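Local coordinates for protein AP endonuclease, family 2 (Brucella melitensis biovar Abortus, PDB 3NGF) that probably acts as a manganese-dependent hydroxypyruvate isomerase of the hyi family, built on a xylose isomerase-like TIM barrel, at residues 148-153 and 209-214. Residues are numbered along the deposited sequence; the frame is centred on the assembly and turned at random.
With MN (manganese (II) ion), chain C.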
loop_
_atom_site.group_PDB
_atom_site.type_symbol
_atom_site.label_atom_id
_atom_site.label_comp_id
_atom_site.label_asym_id
_atom_site.label_seq_id
_atom_site.Cartn_x
_atom_site.Cartn_y
_atom_site.Cartn_z
ATOM N N LEU A 148 5.722 -3.424 -4.785
ATOM C CA LEU A 148 4.383 -3.385 -5.343
ATOM C C LEU A 148 4.100 -2.153 -6.155
ATOM O O LEU A 148 4.622 -1.061 -5.883
ATOM C CB LEU A 148 3.326 -3.458 -4.234
ATOM C CG LEU A 148 3.382 -4.642 -3.280
ATOM C CD1 LEU A 148 2.226 -4.547 -2.248
ATOM C CD2 LEU A 148 3.398 -5.980 -4.035
ATOM N N VAL A 149 3.205 -2.344 -7.126
ATOM C CA VAL A 149 2.581 -1.254 -7.873
ATOM C C VAL A 149 1.140 -1.171 -7.399
ATOM O O VAL A 149 0.452 -2.203 -7.310
ATOM C CB VAL A 149 2.644 -1.493 -9.423
ATOM C CG1 VAL A 149 2.153 -2.918 -9.841
ATOM C CG2 VAL A 149 1.853 -0.380 -10.206
ATOM N N GLU A 150 0.683 0.048 -7.099
ATOM C CA GLU A 150 -0.693 0.277 -6.621
ATOM C C GLU A 150 -1.495 1.137 -7.584
ATOM O O GLU A 150 -1.267 2.348 -7.657
ATOM C CB GLU A 150 -0.721 0.990 -5.281
ATOM C CG GLU A 150 -2.126 0.992 -4.650
ATOM C CD GLU A 150 -2.307 1.918 -3.452
ATOM O OE1 GLU A 150 -1.404 2.665 -3.041
ATOM O OE2 GLU A 150 -3.416 1.871 -2.906
ATOM N N PRO A 151 -2.445 0.528 -8.298
ATOM C CA PRO A 151 -3.389 1.366 -9.072
ATOM C C PRO A 151 -4.169 2.295 -8.146
ATOM O O PRO A 151 -4.655 1.865 -7.098
ATOM C CB PRO A 151 -4.315 0.332 -9.728
ATOM C CG PRO A 151 -3.504 -0.921 -9.766
ATOM C CD PRO A 151 -2.672 -0.903 -8.531
ATOM N N LEU A 152 -4.295 3.557 -8.552
ATOM C CA LEU A 152 -5.048 4.545 -7.798
ATOM C C LEU A 152 -6.372 4.818 -8.539
ATOM O O LEU A 152 -6.895 3.915 -9.223
ATOM C CB LEU A 152 -4.178 5.765 -7.533
ATOM C CG LEU A 152 -2.859 5.451 -6.786
ATOM C CD1 LEU A 152 -2.080 6.729 -6.515
ATOM C CD2 LEU A 152 -3.105 4.661 -5.464
ATOM N N ASN A 153 -6.987 5.968 -8.333
ATOM C CA ASN A 153 -8.157 6.329 -9.122
ATOM C C ASN A 153 -8.007 7.768 -9.596
ATOM O O ASN A 153 -7.256 8.547 -9.002
ATOM C CB ASN A 153 -9.443 6.092 -8.322
ATOM C CG ASN A 153 -9.724 7.187 -7.317
ATOM O OD1 ASN A 153 -10.165 8.295 -7.682
ATOM N ND2 ASN A 153 -9.509 6.885 -6.035
ATOM N N HIS A 209 -0.799 -7.457 -1.261
ATOM C CA HIS A 209 -1.338 -6.615 -0.216
ATOM C C HIS A 209 -2.697 -6.140 -0.695
ATOM O O HIS A 209 -2.926 -5.997 -1.902
ATOM C CB HIS A 209 -0.411 -5.443 0.096
ATOM C CG HIS A 209 -0.766 -4.714 1.361
ATOM N ND1 HIS A 209 -0.849 -5.344 2.581
ATOM C CD2 HIS A 209 -1.102 -3.419 1.582
ATOM C CE1 HIS A 209 -1.229 -4.466 3.502
ATOM N NE2 HIS A 209 -1.381 -3.289 2.920
ATOM N N VAL A 210 -3.573 -5.927 0.268
ATOM C CA VAL A 210 -4.930 -5.467 0.050
ATOM C C VAL A 210 -5.135 -4.291 1.019
ATOM O O VAL A 210 -4.606 -4.283 2.120
ATOM C CB VAL A 210 -5.962 -6.590 0.304
ATOM C CG1 VAL A 210 -7.427 -6.039 0.213
ATOM C CG2 VAL A 210 -5.750 -7.756 -0.665
ATOM N N GLN A 211 -5.876 -3.296 0.569
ATOM C CA GLN A 211 -6.313 -2.189 1.403
ATOM C C GLN A 211 -7.813 -1.993 1.241
ATOM O O GLN A 211 -8.392 -2.387 0.216
ATOM C CB GLN A 211 -5.576 -0.906 1.050
ATOM C CG GLN A 211 -4.103 -0.916 1.495
ATOM C CD GLN A 211 -3.357 0.260 0.953
ATOM O OE1 GLN A 211 -3.530 0.628 -0.200
ATOM N NE2 GLN A 211 -2.545 0.889 1.791
ATOM N N ILE A 212 -8.425 -1.426 2.279
ATOM C CA ILE A 212 -9.870 -1.184 2.341
ATOM C C ILE A 212 -10.246 0.193 2.903
ATOM O O ILE A 212 -9.534 0.787 3.728
ATOM C CB ILE A 212 -10.621 -2.285 3.152
ATOM C CG1 ILE A 212 -10.252 -2.249 4.643
ATOM C CG2 ILE A 212 -10.376 -3.676 2.527
ATOM C CD1 ILE A 212 -11.091 -3.206 5.533
ATOM N N ALA A 213 -11.393 0.696 2.433
ATOM C CA ALA A 213 -12.000 1.918 2.918
ATOM C C ALA A 213 -13.395 1.969 2.300
ATOM O O ALA A 213 -13.623 1.409 1.203
ATOM C CB ALA A 213 -11.170 3.188 2.517
ATOM N N SER A 214 -14.340 2.606 2.979
ATOM C CA SER A 214 -15.689 2.733 2.410
ATOM C C SER A 214 -15.677 3.477 1.073
ATOM O O SER A 214 -14.847 4.367 0.850
ATOM C CB SER A 214 -16.664 3.411 3.393
ATOM O OG SER A 214 -16.450 4.797 3.502
HETATM MN MN MN C . -4.076 2.697 -1.027
HETATM O O HOH W 1 -1.700 3.272 -0.691
HETATM O O HOH W 2 -4.255 4.848 -1.724
#
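E150 and Q211 meet through a shared manganese ion, each giving it one oxygen. E150 binds through a single carboxylate oxygen, OE2, 2.2 Å from the manganese; E150 OE1 stays 3.3 Å from the metal. Q211 gives its amide oxygen, with OE1 2.3 Å from the manganese. E150 OE2 and Q211 OE1 come within 3.0 Å of each other without a hydrogen bond, held together as ligands of one cation. The two side chains cross at about a right angle, with carboxylate and amide planes 60° apart. With CG anti to the backbone N (chi1 -169°) and an extended chain, E150 reaches inward to the metal. E41 hydrogen-bonds Q211 NE2 through OE2, helping fix the amide, and H209 NE2 through OE1. Two waters, D185 and E247 complete the site; E150 and E247 are the predicted proton donor/acceptors.

Deeper in the barrel the contact is apolar: L148 CD1 touches H209 CB at 3.6 Å. E150 follows strand 146-149 in the loop, its side chain touching H188 of helix 186-192. Strands 146-149 and 207-212 are next-but-one neighbours in the eight-stranded parallel barrel, separated by strand 180-185, and their side chains meet inside it.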